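Local coordinates for lipoprotein, putative (Bacillus anthracis, PDB 4NOH) that is of unknown function but, as a putative lipoprotein, is probably held at the outer face of the bacterial membrane by a lipidated N-terminal end, at residues Q17-Y22 and E27-F32; M60-K63 and D68-P71; D97-K102 and D124-K129; D111-K114 and M118-V121. One frame throughout, in Å; residues are numbered along the deposited sequence. Where two conformers were deposited one is given.

Interaction 1: residues Q17-Y22 and E27-F32; sequences QTMDQY and ESQNKF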
loop_
_atom_site.group_PDB
_atom_site.type_symbol
_atom_site.label_atom_id
_atom_site.label_comp_id
_atom_site.label_asym_id
_atom_site.label_seq_id
_atom_site.Cartn_x
_atom_site.Cartn_y
_atom_site.Cartn_z
ATOM N N GLN A 17 -15.062 -7.164 4.884
ATOM C CA GLN A 17 -15.886 -8.334 4.597
ATOM C C GLN A 17 -15.021 -9.534 4.237
ATOM O O GLN A 17 -15.390 -10.662 4.504
ATOM C CB GLN A 17 -16.878 -8.073 3.462
ATOM C CG GLN A 17 -18.024 -7.139 3.826
ATOM C CD GLN A 17 -19.026 -7.025 2.703
ATOM O OE1 GLN A 17 -19.467 -8.027 2.156
ATOM N NE2 GLN A 17 -19.394 -5.802 2.354
ATOM N N THR A 18 -13.900 -9.270 3.577
ATOM C CA THR A 18 -13.009 -10.338 3.173
ATOM C C THR A 18 -12.306 -10.908 4.400
ATOM O O THR A 18 -12.222 -12.119 4.551
ATOM C CB THR A 18 -12.016 -9.835 2.126
ATOM O OG1 THR A 18 -12.758 -9.383 0.974
ATOM C CG2 THR A 18 -11.069 -10.941 1.729
HETATM N N MSE A 19 -11.820 -10.037 5.274
HETATM C CA MSE A 19 -11.209 -10.496 6.519
HETATM C C MSE A 19 -12.210 -11.338 7.258
HETATM O O MSE A 19 -11.912 -12.469 7.681
HETATM C CB MSE A 19 -10.851 -9.315 7.418
HETATM C CG MSE A 19 -9.863 -8.381 6.740
HETATM SE SE MSE A 19 -8.133 -9.297 6.509
HETATM C CE MSE A 19 -7.101 -7.655 6.236
ATOM N N ASP A 20 -13.436 -10.826 7.381
ATOM C CA ASP A 20 -14.483 -11.519 8.124
ATOM C C ASP A 20 -14.754 -12.913 7.548
ATOM O O ASP A 20 -14.896 -13.871 8.283
ATOM C CB ASP A 20 -15.804 -10.722 8.156
ATOM C CG ASP A 20 -15.693 -9.404 8.922
ATOM O OD1 ASP A 20 -14.687 -9.171 9.632
ATOM O OD2 ASP A 20 -16.625 -8.567 8.796
ATOM N N GLN A 21 -14.786 -13.017 6.232
ATOM C CA GLN A 21 -15.057 -14.284 5.589
ATOM C C GLN A 21 -14.036 -15.362 5.953
ATOM O O GLN A 21 -14.367 -16.543 6.097
ATOM C CB GLN A 21 -15.102 -14.075 4.076
ATOM C CG GLN A 21 -15.393 -15.332 3.298
ATOM C CD GLN A 21 -15.543 -15.060 1.820
ATOM O OE1 GLN A 21 -15.384 -13.923 1.359
ATOM N NE2 GLN A 21 -15.829 -16.110 1.056
ATOM N N TYR A 22 -12.789 -14.951 6.079
ATOM C CA TYR A 22 -11.696 -15.865 6.353
ATOM C C TYR A 22 -11.080 -15.720 7.741
ATOM O O TYR A 22 -9.966 -16.196 7.981
ATOM C CB TYR A 22 -10.606 -15.629 5.269
ATOM C CG TYR A 22 -11.115 -15.933 3.891
ATOM C CD1 TYR A 22 -11.407 -17.244 3.522
ATOM C CD2 TYR A 22 -11.293 -14.934 2.955
ATOM C CE1 TYR A 22 -11.899 -17.531 2.250
ATOM C CE2 TYR A 22 -11.785 -15.211 1.689
ATOM C CZ TYR A 22 -12.079 -16.504 1.351
ATOM O OH TYR A 22 -12.560 -16.789 0.063
ATOM N N GLU A 27 -4.275 -15.400 10.932
ATOM C CA GLU A 27 -3.636 -15.246 12.226
ATOM C C GLU A 27 -3.386 -13.817 12.589
ATOM O O GLU A 27 -3.291 -13.503 13.769
ATOM C CB GLU A 27 -2.343 -16.044 12.310
ATOM C CG GLU A 27 -1.253 -15.666 11.341
ATOM C CD GLU A 27 -0.022 -16.542 11.525
ATOM O OE1 GLU A 27 -0.138 -17.596 12.187
ATOM O OE2 GLU A 27 1.050 -16.172 10.997
ATOM N N SER A 28 -3.210 -12.947 11.610
ATOM C CA SER A 28 -3.053 -11.547 11.912
ATOM C C SER A 28 -3.504 -10.687 10.770
ATOM O O SER A 28 -3.537 -11.135 9.643
ATOM C CB SER A 28 -1.625 -11.188 12.285
ATOM O OG SER A 28 -0.748 -11.273 11.198
ATOM N N GLN A 29 -3.844 -9.452 11.061
ATOM C CA GLN A 29 -4.206 -8.542 9.997
ATOM C C GLN A 29 -3.913 -7.128 10.395
ATOM O O GLN A 29 -3.843 -6.790 11.563
ATOM C CB GLN A 29 -5.659 -8.735 9.585
ATOM C CG GLN A 29 -6.641 -8.384 10.657
ATOM C CD GLN A 29 -8.063 -8.916 10.409
ATOM O OE1 GLN A 29 -9.039 -8.167 10.477
ATOM N NE2 GLN A 29 -8.173 -10.171 10.127
ATOM N N ASN A 30 -3.720 -6.309 9.385
ATOM C CA ASN A 30 -3.400 -4.908 9.529
ATOM C C ASN A 30 -4.217 -4.141 8.502
ATOM O O ASN A 30 -4.358 -4.576 7.349
ATOM C CB ASN A 30 -1.894 -4.641 9.311
ATOM C CG ASN A 30 -1.004 -5.392 10.274
ATOM O OD1 ASN A 30 -0.739 -6.578 10.099
ATOM N ND2 ASN A 30 -0.469 -4.677 11.254
ATOM N N LYS A 31 -4.774 -3.021 8.900
ATOM C CA LYS A 31 -5.492 -2.144 7.972
ATOM C C LYS A 31 -4.813 -0.783 7.952
ATOM O O LYS A 31 -4.519 -0.178 9.004
ATOM C CB LYS A 31 -6.957 -2.002 8.347
ATOM C CG LYS A 31 -7.742 -3.292 8.166
ATOM C CD LYS A 31 -9.192 -3.141 8.602
ATOM C CE LYS A 31 -9.296 -2.746 10.068
ATOM N NZ LYS A 31 -10.701 -2.856 10.551
ATOM N N PHE A 32 -4.563 -0.297 6.753
ATOM C CA PHE A 32 -3.904 0.994 6.550
ATOM C C PHE A 32 -4.801 1.829 5.654
ATOM O O PHE A 32 -5.294 1.342 4.644
ATOM C CB PHE A 32 -2.534 0.822 5.866
ATOM C CG PHE A 32 -1.614 -0.178 6.526
ATOM C CD1 PHE A 32 -0.919 0.142 7.685
ATOM C CD2 PHE A 32 -1.443 -1.436 5.974
ATOM C CE1 PHE A 32 -0.090 -0.776 8.289
ATOM C CE2 PHE A 32 -0.614 -2.364 6.594
ATOM C CZ PHE A 32 0.058 -2.026 7.746
HETATM O O HOH W 1 -10.135 -11.648 10.144
#
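Met19 of helix 12-21 rests against Gln29 of strand 26-39 in a side-chain contact between a helix and the sheet beneath it. The helix belongs to a split beta-alpha-beta unit: it links strand 5-10 to strand 26-39, two strands parallel to each other, with strand 134-142 between them and antiparallel to both. The CA atoms of Met19 and Gln29, the nearest across the two segments, are 8.1 Å apart, so side chains rather than backbones bridge the gap. Met19 is a selenomethionine modelled in two conformers, and the details here hold for one of them. Its CG lies beside the backbone N, and a further bend at chi2 (-67°) lays the selenium and methyl along the glutamine. Gln29 takes the more hindered first torsion, CG between its N and carbonyl carbon (chi1 65°), then runs on extended, and the two chains pass side by side, one from the helix and one from the strand. The carboxamide thereby lies alongside the Met19 chain from CB to SE, with OE1 3.7 Å from Met19 CB and NE2 3.7 Å from SE. No direct hydrogen bond crosses; a water accepts from Gln29 NE2 and donates weakly to Met19 O at 3.1 Å, but its very short separation from NE2 makes the link doubtful. Met19 also touches Ala140 of strand 134-142, while Thr18 and Tyr22 pack against helix 150-156. Opposite Ser141, the strand carries a classic beta bulge at Glu27 and Ser28. At the far end of the methionine, the methyl CE stops 3.8 Å from Gln29 CB.

Interaction 2: residues M60-K63 and D68-P71; sequences MLKK and DVEP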
loop_
_atom_site.group_PDB
_atom_site.type_symbol
_atom_site.label_atom_id
_atom_site.label_comp_id
_atom_site.label_asym_id
_atom_site.label_seq_id
_atom_site.Cartn_x
_atom_site.Cartn_y
_atom_site.Cartn_z
HETATM N N MSE A 60 6.106 -3.955 4.991
HETATM C CA MSE A 60 5.249 -3.965 3.800
HETATM C C MSE A 60 5.607 -3.008 2.716
HETATM O O MSE A 60 5.044 -3.081 1.632
HETATM C CB MSE A 60 3.769 -3.812 4.218
HETATM C CG MSE A 60 3.149 -5.158 4.599
HETATM SE SE MSE A 60 3.195 -6.514 3.116
HETATM C CE MSE A 60 4.360 -7.778 4.032
ATOM N N LEU A 61 6.501 -2.073 3.008
ATOM C CA LEU A 61 7.061 -1.189 1.988
ATOM C C LEU A 61 8.372 -1.812 1.587
ATOM O O LEU A 61 9.293 -1.919 2.390
ATOM C CB LEU A 61 7.206 0.245 2.470
ATOM C CG LEU A 61 5.907 1.064 2.552
ATOM C CD1 LEU A 61 6.163 2.349 3.291
ATOM C CD2 LEU A 61 5.389 1.396 1.154
ATOM N N LYS A 62 8.489 -2.193 0.330
ATOM C CA LYS A 62 9.648 -2.944 -0.117
ATOM C C LYS A 62 10.332 -2.347 -1.332
ATOM O O LYS A 62 9.675 -2.009 -2.309
ATOM C CB LYS A 62 9.209 -4.390 -0.465
ATOM C CG LYS A 62 8.446 -5.112 0.656
ATOM C CD LYS A 62 8.340 -6.607 0.431
ATOM C CE LYS A 62 7.610 -7.314 1.559
ATOM N NZ LYS A 62 7.609 -8.802 1.418
ATOM N N LYS A 63 11.656 -2.239 -1.263
ATOM C CA LYS A 63 12.429 -1.723 -2.368
ATOM C C LYS A 63 12.551 -2.823 -3.401
ATOM O O LYS A 63 12.785 -3.993 -3.059
ATOM C CB LYS A 63 13.829 -1.306 -1.918
ATOM C CG LYS A 63 14.667 -0.699 -3.040
ATOM C CD LYS A 63 16.149 -0.536 -2.682
ATOM C CE LYS A 63 16.376 -0.074 -1.255
ATOM N NZ LYS A 63 16.382 -1.208 -0.279
ATOM N N ASP A 68 13.501 -9.103 -7.352
ATOM C CA ASP A 68 12.943 -9.443 -6.044
ATOM C C ASP A 68 12.652 -8.148 -5.268
ATOM O O ASP A 68 12.717 -7.072 -5.824
ATOM C CB ASP A 68 13.929 -10.307 -5.273
ATOM C CG ASP A 68 13.251 -11.270 -4.305
ATOM O OD1 ASP A 68 12.278 -10.888 -3.615
ATOM O OD2 ASP A 68 13.718 -12.433 -4.235
ATOM N N VAL A 69 12.341 -8.282 -3.986
ATOM C CA VAL A 69 12.031 -7.124 -3.149
ATOM C C VAL A 69 12.686 -7.259 -1.796
ATOM O O VAL A 69 12.940 -8.366 -1.325
ATOM C CB VAL A 69 10.501 -6.927 -2.942
ATOM C CG1 VAL A 69 9.844 -6.392 -4.208
ATOM C CG2 VAL A 69 9.827 -8.202 -2.462
ATOM N N GLU A 70 12.997 -6.121 -1.182
ATOM C CA GLU A 70 13.611 -6.083 0.141
ATOM C C GLU A 70 12.924 -4.980 0.948
ATOM O O GLU A 70 12.891 -3.834 0.511
ATOM C CB GLU A 70 15.113 -5.787 0.043
ATOM C CG GLU A 70 15.940 -6.849 -0.666
ATOM C CD GLU A 70 17.423 -6.514 -0.712
ATOM O OE1 GLU A 70 17.863 -5.592 0.021
ATOM O OE2 GLU A 70 18.162 -7.189 -1.463
ATOM N N PRO A 71 12.360 -5.328 2.118
ATOM C CA PRO A 71 11.686 -4.330 2.933
ATOM C C PRO A 71 12.606 -3.232 3.397
ATOM O O PRO A 71 13.747 -3.505 3.837
ATOM C CB PRO A 71 11.189 -5.117 4.145
ATOM C CG PRO A 71 11.121 -6.520 3.685
ATOM C CD PRO A 71 12.210 -6.684 2.674
#
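Lys62 runs out extended between two neighbours on the same face of the strand pair, crossing Val69 at a slant and lying alongside Pro71, with which it points the same way. Its aliphatic part does the touching: CD comes 3.6 Å from Val69 CG2, and CE 4.2 Å from Pro71 CG. With chi1 at -53°, CG sits beside the backbone N, and the straight chain beyond carries NZ to a salt bridge with Asp111 and a hydrogen bond to the carbonyl of Glu167. Lys63 and Glu70 send their side chains to the other face, while their backbones pair in both directions. Lys63 N donates to Glu70 O over 2.7 Å, and Glu70 N returns a bond to Lys63 O over 2.8 Å. Lys62 and Pro71 form the adjacent non-hydrogen-bonded pair, their CA atoms only 3.9 Å apart, and Pro71 CA also makes a CA-H...O contact with Leu61 O. The 125° between the short strand directions is consistent with a marked twist. These pairs and the short link between the strands make this an antiparallel beta hairpin, strands 61-65 and 68-71 of the small three-stranded sheet.

Interaction 3: residues D97-K102 and D124-K129; sequences DGKKMK and DAEYAK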
loop_
_atom_site.group_PDB
_atom_site.type_symbol
_atom_site.label_atom_id
_atom_site.label_comp_id
_atom_site.label_asym_id
_atom_site.label_seq_id
_atom_site.Cartn_x
_atom_site.Cartn_y
_atom_site.Cartn_z
ATOM N N ASP A 97 -1.754 18.281 -4.378
ATOM C CA ASP A 97 -2.373 19.358 -3.622
ATOM C C ASP A 97 -1.444 20.591 -3.602
ATOM O O ASP A 97 -1.237 21.218 -2.564
ATOM C CB ASP A 97 -2.701 18.849 -2.205
ATOM C CG ASP A 97 -3.760 19.686 -1.502
ATOM O OD1 ASP A 97 -4.491 20.447 -2.188
ATOM O OD2 ASP A 97 -3.889 19.560 -0.261
ATOM N N GLY A 98 -0.872 20.906 -4.766
ATOM C CA GLY A 98 0.042 22.039 -4.927
ATOM C C GLY A 98 1.443 21.883 -4.347
ATOM O O GLY A 98 2.227 22.835 -4.374
ATOM N N LYS A 99 1.779 20.686 -3.861
ATOM C CA LYS A 99 3.082 20.426 -3.248
ATOM C C LYS A 99 3.904 19.429 -4.085
ATOM O O LYS A 99 3.398 18.372 -4.447
ATOM C CB LYS A 99 2.876 19.838 -1.855
ATOM C CG LYS A 99 2.073 20.721 -0.897
ATOM C CD LYS A 99 2.815 21.988 -0.548
ATOM C CE LYS A 99 2.036 22.799 0.473
ATOM N NZ LYS A 99 2.795 24.003 0.894
ATOM N N LYS A 100 5.162 19.768 -4.372
ATOM C CA LYS A 100 6.047 18.907 -5.158
ATOM C C LYS A 100 6.667 17.836 -4.244
ATOM O O LYS A 100 7.162 18.138 -3.155
ATOM C CB LYS A 100 7.146 19.737 -5.823
ATOM C CG LYS A 100 8.057 18.955 -6.760
ATOM C CD LYS A 100 9.006 19.865 -7.550
ATOM C CE LYS A 100 8.278 20.842 -8.465
ATOM N NZ LYS A 100 7.473 20.163 -9.521
HETATM N N MSE A 101 6.558 16.577 -4.653
HETATM C CA MSE A 101 7.109 15.483 -3.892
HETATM C C MSE A 101 8.556 15.251 -4.226
HETATM O O MSE A 101 9.011 15.517 -5.341
HETATM C CB MSE A 101 6.371 14.188 -4.257
HETATM C CG MSE A 101 4.858 14.218 -3.987
HETATM SE SE MSE A 101 4.407 14.285 -2.063
HETATM C CE MSE A 101 3.956 16.196 -2.000
ATOM N N LYS A 102 9.290 14.735 -3.256
ATOM C CA LYS A 102 10.687 14.371 -3.444
ATOM C C LYS A 102 10.789 12.895 -3.806
ATOM O O LYS A 102 10.253 12.042 -3.091
ATOM C CB LYS A 102 11.422 14.589 -2.144
ATOM C CG LYS A 102 12.896 14.328 -2.182
ATOM C CD LYS A 102 13.466 14.194 -0.770
ATOM C CE LYS A 102 12.997 15.274 0.176
ATOM N NZ LYS A 102 13.613 15.031 1.506
ATOM N N ASP A 124 1.053 14.120 8.310
ATOM C CA ASP A 124 -0.297 13.902 8.742
ATOM C C ASP A 124 -1.148 15.164 8.485
ATOM O O ASP A 124 -2.303 15.074 8.083
ATOM C CB ASP A 124 -0.356 13.516 10.232
ATOM C CG ASP A 124 0.224 12.136 10.534
ATOM O OD1 ASP A 124 0.783 11.461 9.637
ATOM O OD2 ASP A 124 0.072 11.710 11.718
ATOM N N ALA A 125 -0.584 16.354 8.713
ATOM C CA ALA A 125 -1.343 17.582 8.500
ATOM C C ALA A 125 -1.635 17.802 7.015
ATOM O O ALA A 125 -2.705 18.287 6.657
ATOM C CB ALA A 125 -0.607 18.774 9.091
ATOM N N GLU A 126 -0.667 17.486 6.164
ATOM C CA GLU A 126 -0.836 17.639 4.728
ATOM C C GLU A 126 -1.883 16.665 4.195
ATOM O O GLU A 126 -2.709 17.018 3.312
ATOM C CB GLU A 126 0.515 17.489 3.995
ATOM C CG GLU A 126 1.452 18.685 4.191
ATOM C CD GLU A 126 0.986 19.925 3.464
ATOM O OE1 GLU A 126 0.906 19.890 2.213
ATOM O OE2 GLU A 126 0.730 20.962 4.127
ATOM N N TYR A 127 -1.865 15.463 4.730
ATOM C CA TYR A 127 -2.800 14.412 4.295
ATOM C C TYR A 127 -4.247 14.790 4.597
ATOM O O TYR A 127 -5.147 14.512 3.801
ATOM C CB TYR A 127 -2.446 13.109 4.987
ATOM C CG TYR A 127 -3.357 11.921 4.709
ATOM C CD1 TYR A 127 -3.119 11.074 3.647
ATOM C CD2 TYR A 127 -4.395 11.614 5.552
ATOM C CE1 TYR A 127 -3.922 9.967 3.399
ATOM C CE2 TYR A 127 -5.213 10.510 5.322
ATOM C CZ TYR A 127 -4.947 9.677 4.247
ATOM O OH TYR A 127 -5.744 8.579 4.015
ATOM N N ALA A 128 -4.441 15.483 5.710
ATOM C CA ALA A 128 -5.766 15.868 6.162
ATOM C C ALA A 128 -6.454 16.775 5.159
ATOM O O ALA A 128 -7.667 16.827 5.114
ATOM C CB ALA A 128 -5.684 16.549 7.528
ATOM N N LYS A 129 -5.667 17.485 4.370
ATOM C CA LYS A 129 -6.182 18.447 3.407
ATOM C C LYS A 129 -6.466 17.857 2.036
ATOM O O LYS A 129 -7.019 18.549 1.169
ATOM C CB LYS A 129 -5.169 19.594 3.267
ATOM C CG LYS A 129 -4.881 20.284 4.593
ATOM C CD LYS A 129 -3.968 21.508 4.483
ATOM C CE LYS A 129 -2.624 21.192 3.858
ATOM N NZ LYS A 129 -1.690 22.354 3.808
HETATM O O HOH W 2 -1.655 18.710 1.209
HETATM O O HOH W 3 2.434 23.165 3.766
#
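The two-residue turn of a beta hairpin, Asp97-Gly98 between strands 95-96 and 99-103, brings Asp97 and Lys99 against Lys129 and Glu126 at helix 124-128. Both turn residues have positive phi, as a type I' turn requires. The contact is at the surface and largely polar, yet no direct hydrogen bond crosses it. Lys99 and Glu126 meet at about a right angle: Glu126 OE1 sits over the lysine's methylenes, 3.4 Å from CG and 3.6 Å from CE. The lysine bends at chi2 (-67°), and the glutamate likewise (-71°), which folds each chain into the other's path. The ammonium and the carboxylate are joined through a water instead, which accepts from Lys99 NZ at 3.0 Å and donates to Glu126 OE2 at 2.8 Å. That same oxygen forms a salt bridge with Lys129 NZ, 2.8 Å away, approached from above the carboxylate plane, so OE2 is gripped by two donors. On the turn side, Asp97 OD2 approaches the carbonyl oxygen Lys129 O to 3.6 Å; both are acceptors, and Lys129 CB is the other nearby atom. A second water sits 2.8 Å from Asp97 OD2, and Glu126 O is also within its reach, but its two protons cannot serve every acceptor around it, so neither link is certain. Asp97 also touches Ile130, and Glu126 touches Asp80. The whole is a two-residue type I' beta hairpin beside a short helix, whose i, i+3 salt bridge between Glu126 and Lys129 reaches the second hairpin strand at Lys99, by a water and by the lysine's methylenes.

Interaction 4: residues D111-K114 and M118-V121; sequences DARK and MYAV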
loop_
_atom_site.group_PDB
_atom_site.type_symbol
_atom_site.label_atom_id
_atom_site.label_comp_id
_atom_site.label_asym_id
_atom_site.label_seq_id
_atom_site.Cartn_x
_atom_site.Cartn_y
_atom_site.Cartn_z
ATOM N N ASP A 111 4.896 -7.334 -2.658
ATOM C CA ASP A 111 5.963 -7.910 -3.480
ATOM C C ASP A 111 5.952 -7.548 -4.955
ATOM O O ASP A 111 6.849 -7.953 -5.720
ATOM C CB ASP A 111 5.977 -9.431 -3.292
ATOM C CG ASP A 111 6.270 -9.862 -1.839
ATOM O OD1 ASP A 111 6.410 -9.024 -0.944
ATOM O OD2 ASP A 111 6.365 -11.080 -1.587
ATOM N N ALA A 112 5.002 -6.707 -5.328
ATOM C CA ALA A 112 4.845 -6.268 -6.698
ATOM C C ALA A 112 4.061 -4.970 -6.684
ATOM O O ALA A 112 3.324 -4.687 -5.732
ATOM C CB ALA A 112 4.067 -7.323 -7.475
ATOM N N ARG A 113 4.165 -4.203 -7.751
ATOM C CA ARG A 113 3.416 -2.976 -7.901
ATOM C C ARG A 113 1.981 -3.298 -8.247
ATOM O O ARG A 113 1.684 -3.760 -9.350
ATOM C CB ARG A 113 4.019 -2.162 -9.019
ATOM C CG ARG A 113 3.435 -0.744 -9.102
ATOM C CD ARG A 113 3.942 0.047 -10.310
ATOM N NE ARG A 113 5.368 -0.193 -10.348
ATOM C CZ ARG A 113 6.242 0.397 -9.551
ATOM N NH1 ARG A 113 5.889 1.438 -8.798
ATOM N NH2 ARG A 113 7.473 -0.043 -9.533
ATOM N N LYS A 114 1.077 -3.098 -7.315
ATOM C CA LYS A 114 -0.329 -3.396 -7.517
ATOM C C LYS A 114 -1.165 -2.195 -7.089
ATOM O O LYS A 114 -0.764 -1.435 -6.215
ATOM C CB LYS A 114 -0.717 -4.635 -6.694
ATOM C CG LYS A 114 -0.050 -5.909 -7.138
ATOM C CD LYS A 114 -0.546 -6.393 -8.475
ATOM C CE LYS A 114 0.122 -7.685 -8.868
ATOM N NZ LYS A 114 -0.338 -8.211 -10.190
HETATM N N MSE A 118 2.292 4.899 -8.497
HETATM C CA MSE A 118 3.223 5.556 -7.563
HETATM C C MSE A 118 2.623 5.543 -6.183
HETATM O O MSE A 118 1.410 5.316 -5.992
HETATM C CB MSE A 118 3.455 7.021 -7.956
HETATM C CG MSE A 118 3.879 7.073 -9.403
HETATM SE SE MSE A 118 4.389 8.895 -9.876
HETATM C CE MSE A 118 2.588 9.679 -9.926
ATOM N N TYR A 119 3.455 5.808 -5.189
ATOM C CA TYR A 119 3.061 5.831 -3.784
ATOM C C TYR A 119 3.624 7.113 -3.203
ATOM O O TYR A 119 4.769 7.438 -3.427
ATOM C CB TYR A 119 3.642 4.653 -3.033
ATOM C CG TYR A 119 3.419 3.298 -3.675
ATOM C CD1 TYR A 119 4.231 2.883 -4.703
ATOM C CD2 TYR A 119 2.400 2.438 -3.254
ATOM C CE1 TYR A 119 4.072 1.671 -5.293
ATOM C CE2 TYR A 119 2.240 1.188 -3.850
ATOM C CZ TYR A 119 3.079 0.829 -4.876
ATOM O OH TYR A 119 2.964 -0.383 -5.481
ATOM N N ALA A 120 2.835 7.853 -2.469
ATOM C CA ALA A 120 3.325 9.113 -1.880
ATOM C C ALA A 120 3.096 9.107 -0.390
ATOM O O ALA A 120 2.116 8.543 0.084
ATOM C CB ALA A 120 2.654 10.313 -2.512
ATOM N N VAL A 121 4.012 9.724 0.357
ATOM C CA VAL A 121 3.844 9.849 1.785
ATOM C C VAL A 121 3.997 11.314 2.115
ATOM O O VAL A 121 5.009 11.927 1.772
ATOM C CB VAL A 121 4.826 8.983 2.578
ATOM C CG1 VAL A 121 4.536 9.064 4.071
ATOM C CG2 VAL A 121 4.791 7.527 2.099
HETATM O O HOH W 4 1.596 -2.475 -4.442
#
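Tyr119 has its CG beside the backbone N (chi1 -50°), which sends the ring out from strand 118-122 to Arg113, whose own CG is anti to N (-171°). The two side chains cross obliquely, and the tyrosine's phenolic end does most of the touching: OH lies 3.6 Å from Arg113 CA and 3.7 Å from CG. A bend at chi3 then turns the guanidinium back so that NH1 alone nears the ring, 4.0 Å from CE1, at the ring edge and near its plane. The guanidinium and ring planes are inclined by 53°, so the two groups do not lie flat on each other. The guanidinium instead has its polar partners elsewhere, NH2 on Asn106 OD1 and NH1 on the carbonyl of Asp117, which probably hold it beside the ring. A water in the plane of the ring joins the hydroxyl to the loop: it lies 2.7 Å from Tyr119 OH and accepts from Lys114 N at 3.0 Å. The buried residue's hydroxyl thus has a polar partner where it meets the loop backbone, while the tyrosine side chain also touches Val108 and Ile109 of strand 107-109. The loop leads from that strand of the small sheet into strand 118-122 of the large one. What results is an inter-sheet connection whose backbone is tied, through a water, to a tyrosine on the strand that follows it.

Interaction 2 is the only one of the four with direct cross-segment hydrogen bonds, as expected of neighbouring strands; the others work through side chains and water. Interactions 1, 3 and 4 all reach the large mixed sheet, the first two on opposite sides of the chain's centre, about 29 Å apart between centres. Interaction 3 is a hydrated surface contact of charged groups, whereas the other three are partly buried, interactions 1 and 4 each setting one buried side chain against a more polar, less buried one. Interactions 2 and 4 touch directly, through the Lys62-Asp111 salt bridge and Val69 packing on Asp111. Strand 118-122 of interaction 4 runs on into helix 124-128 of interaction 3.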